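Local coordinates for DegV family protein (Eubacterium eligens, PDB 3FDJ) that is of unknown function but, like other DegV family proteins, probably binds a fatty acid or similar lipid, at residues Ala11-Glu16 and Cys254-Gly259; Gly56-Ala61 and Cys262-Glu267; Ile78-Ile83 and Ala108-Ile113; Gly224-Cys229 and Ile271-Glu276. All blocks are in the same frame, centred on the assembly; numbering follows the deposited sequence.

Contact 1. Residues Ala11-Glu16 and Cys254-Gly259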
loop_
_atom_site.group_PDB
_atom_site.type_symbol
_atom_site.label_atom_id
_atom_site.label_comp_id
_atom_site.label_asym_id
_atom_site.label_seq_id
_atom_site.Cartn_x
_atom_site.Cartn_y
_atom_site.Cartn_z
ATOM N N ALA A 11 -1.403 5.921 0.350
ATOM C CA ALA A 11 -0.552 4.721 0.431
ATOM C C ALA A 11 -0.953 3.656 -0.595
ATOM O O ALA A 11 -0.196 2.707 -0.794
ATOM C CB ALA A 11 -0.550 4.136 1.818
ATOM N N CYS A 12 -2.114 3.804 -1.237
ATOM C CA CYS A 12 -2.523 2.881 -2.302
ATOM C C CYS A 12 -1.767 3.101 -3.619
ATOM O O CYS A 12 -1.872 2.289 -4.535
ATOM C CB CYS A 12 -4.026 2.961 -2.538
ATOM S SG CYS A 12 -4.551 4.436 -3.366
ATOM N N ASP A 13 -1.019 4.205 -3.703
ATOM C CA ASP A 13 -0.139 4.550 -4.850
ATOM C C ASP A 13 -0.875 4.988 -6.133
ATOM O O ASP A 13 -0.212 5.365 -7.107
ATOM C CB ASP A 13 0.838 3.404 -5.226
ATOM C CG ASP A 13 1.680 2.891 -4.041
ATOM O OD1 ASP A 13 2.343 3.722 -3.376
ATOM O OD2 ASP A 13 1.712 1.641 -3.819
ATOM N N ILE A 14 -2.208 4.958 -6.149
ATOM C CA ILE A 14 -2.968 5.249 -7.373
ATOM C C ILE A 14 -3.880 6.442 -7.160
ATOM O O ILE A 14 -4.208 6.794 -6.014
ATOM C CB ILE A 14 -3.758 4.029 -7.902
ATOM C CG1 ILE A 14 -4.782 3.517 -6.888
ATOM C CG2 ILE A 14 -2.778 2.911 -8.239
ATOM C CD1 ILE A 14 -5.836 2.576 -7.465
ATOM N N LYS A 15 -4.235 7.062 -8.277
ATOM C CA LYS A 15 -5.086 8.253 -8.293
ATOM C C LYS A 15 -6.402 8.043 -9.040
ATOM O O LYS A 15 -7.305 8.870 -8.914
ATOM C CB LYS A 15 -4.332 9.429 -8.915
ATOM C CG LYS A 15 -3.548 10.287 -7.929
ATOM C CD LYS A 15 -2.153 9.768 -7.667
ATOM C CE LYS A 15 -1.373 10.730 -6.753
ATOM N NZ LYS A 15 -0.215 10.047 -6.101
ATOM N N GLU A 16 -6.505 6.965 -9.812
ATOM C CA GLU A 16 -7.705 6.627 -10.559
ATOM C C GLU A 16 -7.915 5.118 -10.614
ATOM O O GLU A 16 -6.982 4.329 -10.435
ATOM C CB GLU A 16 -7.627 7.173 -12.002
ATOM C CG GLU A 16 -6.545 6.485 -12.862
ATOM C CD GLU A 16 -6.545 6.930 -14.327
ATOM O OE1 GLU A 16 -7.591 7.428 -14.814
ATOM O OE2 GLU A 16 -5.479 6.773 -14.985
ATOM N N CYS A 254 0.363 -6.256 -12.959
ATOM C CA CYS A 254 0.615 -4.851 -13.211
ATOM C C CYS A 254 1.840 -4.422 -12.380
ATOM O O CYS A 254 1.888 -4.674 -11.172
ATOM C CB CYS A 254 -0.604 -4.006 -12.855
ATOM S SG CYS A 254 -0.414 -2.276 -13.321
ATOM N N VAL A 255 2.798 -3.781 -13.048
ATOM C CA VAL A 255 3.974 -3.174 -12.415
ATOM C C VAL A 255 3.824 -1.665 -12.547
ATOM O O VAL A 255 3.580 -1.150 -13.653
ATOM C CB VAL A 255 5.262 -3.589 -13.139
ATOM C CG1 VAL A 255 6.477 -2.717 -12.691
ATOM C CG2 VAL A 255 5.531 -5.082 -12.939
ATOM N N TYR A 256 3.993 -0.941 -11.447
ATOM C CA TYR A 256 3.770 0.497 -11.477
ATOM C C TYR A 256 4.551 1.213 -10.386
ATOM O O TYR A 256 5.116 0.592 -9.495
ATOM C CB TYR A 256 2.272 0.797 -11.336
ATOM C CG TYR A 256 1.667 0.211 -10.089
ATOM C CD1 TYR A 256 1.320 -1.140 -10.038
ATOM C CD2 TYR A 256 1.432 0.993 -8.963
ATOM C CE1 TYR A 256 0.796 -1.699 -8.893
ATOM C CE2 TYR A 256 0.882 0.443 -7.819
ATOM C CZ TYR A 256 0.582 -0.908 -7.798
ATOM O OH TYR A 256 0.043 -1.474 -6.698
ATOM N N LYS A 257 4.607 2.533 -10.489
ATOM C CA LYS A 257 5.390 3.332 -9.553
ATOM C C LYS A 257 4.666 3.528 -8.212
ATOM O O LYS A 257 3.464 3.807 -8.156
ATOM C CB LYS A 257 5.696 4.706 -10.135
ATOM C CG LYS A 257 6.507 4.690 -11.414
ATOM C CD LYS A 257 6.801 6.116 -11.866
ATOM C CE LYS A 257 7.625 6.116 -13.127
ATOM N NZ LYS A 257 6.842 5.493 -14.225
ATOM N N ALA A 258 5.442 3.464 -7.148
ATOM C CA ALA A 258 4.972 3.844 -5.817
ATOM C C ALA A 258 4.641 5.331 -5.757
ATOM O O ALA A 258 5.196 6.142 -6.511
ATOM C CB ALA A 258 6.019 3.477 -4.770
ATOM N N GLY A 259 3.692 5.685 -4.882
ATOM C CA GLY A 259 3.375 7.071 -4.593
ATOM C C GLY A 259 4.321 7.597 -3.539
ATOM O O GLY A 259 5.284 6.923 -3.187
HETATM O O HOH W 1 1.261 4.779 -9.259
#

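Contact 2. Residues Gly56-Ala61 and Cys262-Glu267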
loop_
_atom_site.group_PDB
_atom_site.type_symbol
_atom_site.label_atom_id
_atom_site.label_comp_id
_atom_site.label_asym_id
_atom_site.label_seq_id
_atom_site.Cartn_x
_atom_site.Cartn_y
_atom_site.Cartn_z
ATOM N N GLY A 56 18.461 15.829 9.222
ATOM C CA GLY A 56 17.551 15.804 10.360
ATOM C C GLY A 56 16.438 14.773 10.250
ATOM O O GLY A 56 16.420 13.937 9.342
ATOM N N ARG A 57 15.503 14.836 11.186
ATOM C CA ARG A 57 14.402 13.896 11.222
ATOM C C ARG A 57 13.375 14.248 10.163
ATOM O O ARG A 57 13.262 15.398 9.756
ATOM C CB ARG A 57 13.746 13.917 12.600
ATOM C CG ARG A 57 14.692 13.512 13.719
ATOM C CD ARG A 57 14.206 13.999 15.067
ATOM N NE ARG A 57 14.822 15.266 15.466
ATOM C CZ ARG A 57 14.248 16.461 15.344
ATOM N NH1 ARG A 57 13.041 16.584 14.822
ATOM N NH2 ARG A 57 14.880 17.541 15.749
ATOM N N SER A 58 12.638 13.241 9.713
ATOM C CA SER A 58 11.507 13.460 8.837
ATOM C C SER A 58 10.360 12.616 9.359
ATOM O O SER A 58 10.575 11.645 10.094
ATOM C CB SER A 58 11.834 13.121 7.383
ATOM O OG SER A 58 12.419 11.843 7.283
ATOM N N TYR A 59 9.156 13.012 8.966
ATOM C CA TYR A 59 7.922 12.553 9.583
ATOM C C TYR A 59 6.847 12.340 8.546
ATOM O O TYR A 59 6.929 12.885 7.455
ATOM C CB TYR A 59 7.396 13.622 10.540
ATOM C CG TYR A 59 8.409 14.116 11.535
ATOM C CD1 TYR A 59 8.614 13.441 12.733
ATOM C CD2 TYR A 59 9.178 15.229 11.267
ATOM C CE1 TYR A 59 9.562 13.877 13.647
ATOM C CE2 TYR A 59 10.108 15.683 12.173
ATOM C CZ TYR A 59 10.294 15.000 13.361
ATOM O OH TYR A 59 11.224 15.449 14.263
ATOM N N THR A 60 5.832 11.547 8.895
ATOM C CA THR A 60 4.636 11.458 8.098
ATOM C C THR A 60 3.411 11.762 8.954
ATOM O O THR A 60 3.438 11.620 10.177
ATOM C CB THR A 60 4.484 10.069 7.407
ATOM O OG1 THR A 60 4.421 9.017 8.386
ATOM C CG2 THR A 60 5.674 9.827 6.462
ATOM N N ALA A 61 2.337 12.169 8.295
ATOM C CA ALA A 61 1.084 12.474 8.981
ATOM C C ALA A 61 -0.085 11.903 8.198
ATOM O O ALA A 61 -0.089 11.939 6.964
ATOM C CB ALA A 61 0.921 13.975 9.123
ATOM N N CYS A 262 4.536 5.565 0.111
ATOM C CA CYS A 262 5.260 4.316 -0.059
ATOM C C CYS A 262 6.712 4.550 -0.490
ATOM O O CYS A 262 7.593 3.819 -0.058
ATOM C CB CYS A 262 4.539 3.352 -0.996
ATOM S SG CYS A 262 3.016 2.619 -0.217
ATOM N N SER A 263 6.976 5.588 -1.270
ATOM C CA SER A 263 8.362 5.915 -1.670
ATOM C C SER A 263 9.182 6.340 -0.457
ATOM O O SER A 263 10.333 5.947 -0.329
ATOM C CB SER A 263 8.400 6.982 -2.769
ATOM O OG SER A 263 7.832 6.494 -3.989
ATOM N N TYR A 264 8.565 7.082 0.460
ATOM C CA TYR A 264 9.251 7.505 1.681
ATOM C C TYR A 264 9.666 6.300 2.547
ATOM O O TYR A 264 10.809 6.223 2.978
ATOM C CB TYR A 264 8.387 8.502 2.480
ATOM C CG TYR A 264 8.972 8.877 3.810
ATOM C CD1 TYR A 264 9.997 9.815 3.882
ATOM C CD2 TYR A 264 8.544 8.279 4.991
ATOM C CE1 TYR A 264 10.588 10.138 5.087
ATOM C CE2 TYR A 264 9.129 8.628 6.235
ATOM C CZ TYR A 264 10.147 9.557 6.263
ATOM O OH TYR A 264 10.760 9.918 7.436
ATOM N N TYR A 265 8.739 5.379 2.785
ATOM C CA TYR A 265 8.974 4.274 3.711
ATOM C C TYR A 265 9.664 3.064 3.088
ATOM O O TYR A 265 10.432 2.377 3.773
ATOM C CB TYR A 265 7.666 3.866 4.399
ATOM C CG TYR A 265 7.297 4.764 5.559
ATOM C CD1 TYR A 265 8.146 4.877 6.671
ATOM C CD2 TYR A 265 6.118 5.529 5.551
ATOM C CE1 TYR A 265 7.823 5.710 7.743
ATOM C CE2 TYR A 265 5.791 6.348 6.626
ATOM C CZ TYR A 265 6.636 6.424 7.713
ATOM O OH TYR A 265 6.344 7.258 8.767
ATOM N N ALA A 266 9.407 2.791 1.813
ATOM C CA ALA A 266 10.115 1.695 1.115
ATOM C C ALA A 266 11.514 2.090 0.653
ATOM O O ALA A 266 12.397 1.235 0.524
ATOM C CB ALA A 266 9.289 1.156 -0.052
ATOM N N GLU A 267 11.693 3.381 0.401
ATOM C CA GLU A 267 12.963 4.009 -0.006
ATOM C C GLU A 267 13.429 3.629 -1.404
ATOM O O GLU A 267 12.916 2.710 -2.027
ATOM C CB GLU A 267 14.056 3.831 1.047
ATOM C CG GLU A 267 13.654 4.504 2.348
ATOM C CD GLU A 267 14.797 4.721 3.320
ATOM O OE1 GLU A 267 15.867 5.223 2.891
ATOM O OE2 GLU A 267 14.589 4.433 4.525
#

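Contact 3. Residues Ile78-Ile83 and Ala108-Ile113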
loop_
_atom_site.group_PDB
_atom_site.type_symbol
_atom_site.label_atom_id
_atom_site.label_comp_id
_atom_site.label_asym_id
_atom_site.label_seq_id
_atom_site.Cartn_x
_atom_site.Cartn_y
_atom_site.Cartn_z
ATOM N N ILE A 78 -20.241 4.315 0.260
ATOM C CA ILE A 78 -18.813 4.557 0.203
ATOM C C ILE A 78 -18.044 3.435 0.873
ATOM O O ILE A 78 -18.395 2.998 1.984
ATOM C CB ILE A 78 -18.436 5.891 0.899
ATOM C CG1 ILE A 78 -19.249 7.074 0.339
ATOM C CG2 ILE A 78 -16.892 6.177 0.813
ATOM C CD1 ILE A 78 -18.967 8.408 1.043
ATOM N N PHE A 79 -16.995 2.975 0.188
ATOM C CA PHE A 79 -16.002 2.101 0.781
ATOM C C PHE A 79 -14.716 2.899 0.873
ATOM O O PHE A 79 -14.300 3.553 -0.095
ATOM C CB PHE A 79 -15.789 0.807 -0.031
ATOM C CG PHE A 79 -16.926 -0.153 0.061
ATOM C CD1 PHE A 79 -17.096 -0.956 1.190
ATOM C CD2 PHE A 79 -17.849 -0.253 -0.961
ATOM C CE1 PHE A 79 -18.161 -1.835 1.265
ATOM C CE2 PHE A 79 -18.946 -1.125 -0.873
ATOM C CZ PHE A 79 -19.103 -1.900 0.245
ATOM N N VAL A 80 -14.092 2.848 2.047
ATOM C CA VAL A 80 -12.835 3.543 2.305
ATOM C C VAL A 80 -11.781 2.518 2.639
ATOM O O VAL A 80 -11.977 1.732 3.577
ATOM C CB VAL A 80 -12.970 4.523 3.485
ATOM C CG1 VAL A 80 -11.695 5.371 3.605
ATOM C CG2 VAL A 80 -14.209 5.436 3.324
ATOM N N VAL A 81 -10.664 2.499 1.906
ATOM C CA VAL A 81 -9.574 1.558 2.212
ATOM C C VAL A 81 -8.414 2.326 2.828
ATOM O O VAL A 81 -8.002 3.360 2.302
ATOM C CB VAL A 81 -9.132 0.792 0.955
ATOM C CG1 VAL A 81 -8.007 -0.230 1.290
ATOM C CG2 VAL A 81 -10.345 0.076 0.315
ATOM N N THR A 82 -7.927 1.860 3.971
ATOM C CA THR A 82 -6.834 2.540 4.647
ATOM C C THR A 82 -5.617 1.639 4.818
ATOM O O THR A 82 -5.713 0.427 4.823
ATOM C CB THR A 82 -7.206 3.101 6.055
ATOM O OG1 THR A 82 -7.293 2.043 7.015
ATOM C CG2 THR A 82 -8.551 3.908 6.040
ATOM N N ILE A 83 -4.463 2.276 4.938
ATOM C CA ILE A 83 -3.230 1.626 5.360
ATOM C C ILE A 83 -3.448 1.042 6.767
ATOM O O ILE A 83 -4.281 1.528 7.548
ATOM C CB ILE A 83 -2.066 2.648 5.297
ATOM C CG1 ILE A 83 -0.712 2.055 5.768
ATOM C CG2 ILE A 83 -2.423 3.867 6.089
ATOM C CD1 ILE A 83 0.476 2.899 5.306
ATOM N N ALA A 108 -26.638 7.640 4.282
ATOM C CA ALA A 108 -25.326 7.154 3.858
ATOM C C ALA A 108 -24.965 5.850 4.540
ATOM O O ALA A 108 -25.303 5.625 5.703
ATOM C CB ALA A 108 -24.244 8.190 4.138
ATOM N N LYS A 109 -24.252 5.010 3.798
ATOM C CA LYS A 109 -23.558 3.844 4.327
ATOM C C LYS A 109 -22.093 3.980 3.986
ATOM O O LYS A 109 -21.746 4.194 2.810
ATOM C CB LYS A 109 -24.079 2.585 3.651
ATOM C CG LYS A 109 -25.540 2.352 3.894
ATOM C CD LYS A 109 -25.989 0.978 3.391
ATOM C CE LYS A 109 -26.748 1.027 2.096
ATOM N NZ LYS A 109 -28.019 0.228 2.276
ATOM N N VAL A 110 -21.235 3.859 4.994
ATOM C CA VAL A 110 -19.815 4.005 4.816
ATOM C C VAL A 110 -19.104 2.892 5.530
ATOM O O VAL A 110 -19.312 2.692 6.730
ATOM C CB VAL A 110 -19.314 5.359 5.377
ATOM C CG1 VAL A 110 -17.808 5.527 5.121
ATOM C CG2 VAL A 110 -20.110 6.541 4.750
ATOM N N ARG A 111 -18.267 2.160 4.813
ATOM C CA ARG A 111 -17.492 1.078 5.420
ATOM C C ARG A 111 -16.047 1.477 5.308
ATOM O O ARG A 111 -15.562 1.733 4.195
ATOM C CB ARG A 111 -17.728 -0.249 4.705
ATOM C CG ARG A 111 -16.651 -1.311 5.002
ATOM C CD ARG A 111 -16.651 -1.773 6.469
ATOM N NE ARG A 111 -15.393 -2.458 6.811
ATOM C CZ ARG A 111 -15.072 -3.713 6.472
ATOM N NH1 ARG A 111 -13.909 -4.203 6.854
ATOM N NH2 ARG A 111 -15.899 -4.497 5.784
ATOM N N VAL A 112 -15.373 1.557 6.451
ATOM C CA VAL A 112 -13.929 1.795 6.463
ATOM C C VAL A 112 -13.254 0.431 6.618
ATOM O O VAL A 112 -13.564 -0.309 7.562
ATOM C CB VAL A 112 -13.494 2.748 7.563
ATOM C CG1 VAL A 112 -11.985 2.986 7.474
ATOM C CG2 VAL A 112 -14.260 4.101 7.508
ATOM N N ILE A 113 -12.368 0.128 5.665
ATOM C CA ILE A 113 -11.625 -1.141 5.602
ATOM C C ILE A 113 -10.181 -0.899 6.010
ATOM O O ILE A 113 -9.428 -0.211 5.317
ATOM C CB ILE A 113 -11.646 -1.771 4.193
ATOM C CG1 ILE A 113 -13.075 -1.990 3.713
ATOM C CG2 ILE A 113 -10.840 -3.101 4.190
ATOM C CD1 ILE A 113 -13.150 -2.345 2.234
#

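Contact 4. Residues Gly224-Cys229 and Ile271-Glu276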
loop_
_atom_site.group_PDB
_atom_site.type_symbol
_atom_site.label_atom_id
_atom_site.label_comp_id
_atom_site.label_asym_id
_atom_site.label_seq_id
_atom_site.Cartn_x
_atom_site.Cartn_y
_atom_site.Cartn_z
ATOM N N GLY A 224 -2.778 -16.179 -9.639
ATOM C CA GLY A 224 -3.807 -15.137 -9.625
ATOM C C GLY A 224 -3.251 -13.720 -9.716
ATOM O O GLY A 224 -2.079 -13.498 -9.999
ATOM N N LYS A 225 -4.108 -12.753 -9.440
ATOM C CA LYS A 225 -3.763 -11.366 -9.605
ATOM C C LYS A 225 -2.499 -11.002 -8.810
ATOM O O LYS A 225 -2.326 -11.425 -7.674
ATOM C CB LYS A 225 -4.962 -10.520 -9.169
ATOM C CG LYS A 225 -4.754 -9.047 -9.337
ATOM C CD LYS A 225 -5.954 -8.256 -8.854
ATOM C CE LYS A 225 -7.153 -8.485 -9.702
ATOM N NZ LYS A 225 -8.157 -7.405 -9.509
ATOM N N LEU A 226 -1.622 -10.231 -9.448
ATOM C CA LEU A 226 -0.321 -9.835 -8.919
ATOM C C LEU A 226 -0.115 -8.355 -9.196
ATOM O O LEU A 226 -0.291 -7.894 -10.335
ATOM C CB LEU A 226 0.795 -10.609 -9.646
ATOM C CG LEU A 226 2.251 -10.165 -9.411
ATOM C CD1 LEU A 226 2.620 -10.443 -7.985
ATOM C CD2 LEU A 226 3.187 -10.887 -10.414
ATOM N N ARG A 227 0.257 -7.602 -8.165
ATOM C CA ARG A 227 0.472 -6.159 -8.296
ATOM C C ARG A 227 1.812 -5.842 -7.655
ATOM O O ARG A 227 2.079 -6.259 -6.533
ATOM C CB ARG A 227 -0.672 -5.366 -7.612
ATOM C CG ARG A 227 -2.042 -5.559 -8.273
ATOM C CD ARG A 227 -2.076 -4.993 -9.672
ATOM N NE ARG A 227 -3.368 -5.179 -10.341
ATOM C CZ ARG A 227 -3.688 -6.159 -11.180
ATOM N NH1 ARG A 227 -2.812 -7.081 -11.557
ATOM N NH2 ARG A 227 -4.905 -6.161 -11.706
ATOM N N ILE A 228 2.675 -5.152 -8.388
ATOM C CA ILE A 228 4.016 -4.828 -7.903
ATOM C C ILE A 228 4.262 -3.326 -8.073
ATOM O O ILE A 228 4.159 -2.803 -9.204
ATOM C CB ILE A 228 5.110 -5.579 -8.704
ATOM C CG1 ILE A 228 4.830 -7.084 -8.798
ATOM C CG2 ILE A 228 6.512 -5.268 -8.126
ATOM C CD1 ILE A 228 5.791 -7.890 -9.745
ATOM N N CYS A 229 4.569 -2.630 -6.978
ATOM C CA CYS A 229 5.024 -1.252 -7.059
ATOM C C CYS A 229 6.506 -1.173 -6.699
ATOM O O CYS A 229 7.058 -2.069 -6.035
ATOM C CB CYS A 229 4.168 -0.282 -6.228
ATOM S SG CYS A 229 4.534 -0.331 -4.559
ATOM N N ILE A 271 10.877 -2.509 -3.457
ATOM C CA ILE A 271 9.801 -3.209 -4.155
ATOM C C ILE A 271 8.740 -3.627 -3.141
ATOM O O ILE A 271 9.079 -4.034 -2.027
ATOM C CB ILE A 271 10.336 -4.483 -4.842
ATOM C CG1 ILE A 271 11.318 -4.124 -5.968
ATOM C CG2 ILE A 271 9.184 -5.361 -5.343
ATOM C CD1 ILE A 271 10.679 -3.451 -7.139
ATOM N N ILE A 272 7.467 -3.535 -3.511
ATOM C CA ILE A 272 6.396 -4.142 -2.723
ATOM C C ILE A 272 5.476 -4.889 -3.684
ATOM O O ILE A 272 5.119 -4.366 -4.735
ATOM C CB ILE A 272 5.556 -3.104 -1.958
ATOM C CG1 ILE A 272 6.424 -2.041 -1.273
ATOM C CG2 ILE A 272 4.646 -3.821 -0.960
ATOM C CD1 ILE A 272 5.594 -0.925 -0.633
ATOM N N LEU A 273 5.093 -6.103 -3.324
ATOM C CA LEU A 273 4.183 -6.864 -4.138
ATOM C C LEU A 273 3.052 -7.450 -3.348
ATOM O O LEU A 273 3.190 -7.765 -2.170
ATOM C CB LEU A 273 4.891 -7.950 -4.955
ATOM C CG LEU A 273 5.294 -9.295 -4.410
ATOM C CD1 LEU A 273 4.067 -10.262 -4.268
ATOM C CD2 LEU A 273 6.335 -9.915 -5.362
ATOM N N SER A 274 1.909 -7.553 -3.991
ATOM C CA SER A 274 0.783 -8.221 -3.405
ATOM C C SER A 274 0.145 -9.187 -4.380
ATOM O O SER A 274 0.199 -8.982 -5.605
ATOM C CB SER A 274 -0.226 -7.201 -2.891
ATOM O OG SER A 274 -1.264 -7.864 -2.198
ATOM N N CYS A 275 -0.435 -10.262 -3.841
ATOM C CA CYS A 275 -1.066 -11.281 -4.682
ATOM C C CYS A 275 -2.285 -11.898 -4.034
ATOM O O CYS A 275 -2.410 -11.916 -2.812
ATOM C CB CYS A 275 -0.078 -12.385 -5.021
ATOM S SG CYS A 275 0.559 -13.271 -3.617
ATOM N N GLU A 276 -3.171 -12.418 -4.879
ATOM C CA GLU A 276 -4.211 -13.349 -4.470
ATOM C C GLU A 276 -3.616 -14.744 -4.306
ATOM O O GLU A 276 -2.816 -15.186 -5.152
ATOM C CB GLU A 276 -5.264 -13.502 -5.558
ATOM C CG GLU A 276 -6.102 -12.346 -5.814
ATOM C CD GLU A 276 -7.050 -12.570 -7.000
ATOM O OE1 GLU A 276 -6.710 -13.347 -7.946
ATOM O OE2 GLU A 276 -8.125 -11.950 -6.985
HETATM O O HOH W 2 -3.086 -17.201 -6.876
#

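Contact 1. Residues Ala11-Glu16 and Cys254-Gly259
D13 meets G259 through its carboxylate. The G259 backbone N donates to D13 OD1 at 2.8 Å, and the bond is almost straight at 174°. The donor comes from above the carboxylate plane, about 40° out of it. D13 has CG beside its backbone N and anti to its carbonyl carbon (chi1 -53°), which carries OD1 over the turn after strand 253-257. There OD1 also lies 3.6 Å from A258 CA. D13 itself has a left-handed backbone conformation. Y256 is the second side chain of the contact. The CE2 edge of the ring reaches D13 CB at 3.9 Å, near the ring plane. I14 CG2 approaches CE2 more loosely, at 4.4 Å. R123 makes a cation-pi contact with the same ring. A water donates to both D13 O (2.7 Å) and K257 O (2.6 Å) and so joins the two backbones. G259 is the N-cap residue of helix 260-266. The carboxylate therefore grips the backbone just where a helix starts, and the positive end of the helix dipole would probably steady its negative charge.

Contact 2. Residues Gly56-Ala61 and Cys262-Glu267
Y264 and Y265 of helix 260-266 each send a phenol to strand 59-61 and the loop before it. This is helix-on-sheet packing, here with hydroxyl pairs at the tips of the side chains. The strand and helix axes approach to 10.4 Å at 142°, and the rings bridge the gap. Y264 OH makes a hydrogen bond with S58 OG at 2.5 Å. Y265 OH makes another with T60 OG1 at 2.6 Å. In both pairs the serine or threonine oxygen lies near the plane of the ring, at its edge. T60 CG2 packs against both rings, 3.6 Å from Y264 CD2 and 3.5 Å from Y265 CE2. With chi1 at 60°, T60 turns OG1 to Y265 and keeps CG2 beside Y264. In the next shell N168 gives weak hydrogen bonds to Y264 OH and S58 O, and Q167 accepts from S58 N. L51 of helix 44-52 touches both S58 and Y264. A hexaethylene glycol, probably from the crystallisation liquor, lies near the side chain of T60, consistent with a pocket there. The Y264 edge is set against the Y265 face: Y264 CD2 stands 3.5 Å above the plane of the Y265 ring, over its centre.

Contact 3. Residues Ile78-Ile83 and Ala108-Ile113
I78 starts a parallel ladder with strand 109-114. The two strands are 4.6 Å apart at closest approach and turned by 15°. I78 N donates to K109 O, and I78 O accepts from R111 N. I78 CB faces V110 CG2 at 4.2 Å. F79 turns to the other face of the sheet, where its CD1 touches R111 CB at 3.6 Å. Ring and guanidinium planes are 69° apart. R111 has CG anti to its backbone N (chi1 162°) and then bends at chi2, so its aliphatic start packs on F79 while the guanidinium leads away. That group lies over I113 CG1, 3.7 Å from its plane. Its NE donates to V112 O from above the carbonyl plane, and NH2 forms salt bridges with D143 and D147. V80 N donates to R111 O at 2.8 Å, and V80 O takes I113 N at 2.7 Å. V80 CG2 meets V110 CG1 at 4.0 Å on the face shared with I78 and V112. V81 returns to the F79 face, with CG2 near I113 CD1; L126 and L129 of helix 120-134 also touch it. T82 N closes the ladder on I113 O, and T82 CG2 packs against V112 CG1 at 3.8 Å. Helix 90-102 connects the strands, so these are the two parallel strands of a beta-alpha-beta unit. An edge strand, 109-114, is thus held on 77-82 by main-chain bonds and branched aliphatic groups, with the R111 charge met by D143 and D147 of helix 139-150.

Contact 4. Residues Gly224-Cys229 and Ile271-Glu276
R227 and S274 form a reciprocal backbone pair. R227 N donates to S274 O and S274 N to R227 O, each at 2.9 Å. C229 and I272 repeat the pattern two residues on. At the other end E276 N donates to K225 O at 3.1 Å, and the E276 side chain returns to the same residue: its OE1 accepts K225 N at 3.1 Å, from above the carboxylate plane. E276 OE2 is bonded to Y149 OH, which helps fix the rotation of the carboxylate. A water bridges G224 N and E276 O past the end of the ladder. The long basic side chains leave the strand pair. K225 NZ and R227 NH2 form salt bridges with E127, and R227 NH2 also with D252. K225 has CG anti to its backbone N (chi1 -178°), which sets that atom 3.4 Å above the R227 guanidinium plane, offset toward its rim. Packing fills the two faces. On one, L226 CD1 meets L273 CD1 at 4.0 Å, while I228 and L273 run side by side with CG1 to CB at 3.9 Å. I240 and I244 of helix 234-248 cover I228 and L226. On the other, C229 SG rests on I272 CB at 3.9 Å. Strand 226-230 thus pairs antiparallel with 271-276 and parallel with 253-257, inside the mixed six-stranded sheet of an alpha/beta fold.

How the contacts relate
From the N terminus, the loop after strand 5-9 opens contact 1, and 56-61 opens contact 2. Contact 3 then opens at 78-83 and closes at 108-113. It is nested inside both larger loops. Contact 4 opens later, at 224-229. The three still open then close in quick order: contact 1 at 254-259, contact 2 at 262-267 and contact 4 at 271-276. Contacts 1, 2 and 4 therefore cross one another, while 3 and 4 are in series. Contact 3 joins two strands of the N-terminal sheet and contact 4 two of the C-terminal one. Contacts 1 and 2 tie the N-terminal part to strand 253-257 and helix 260-266. Contact 1 touches all the others.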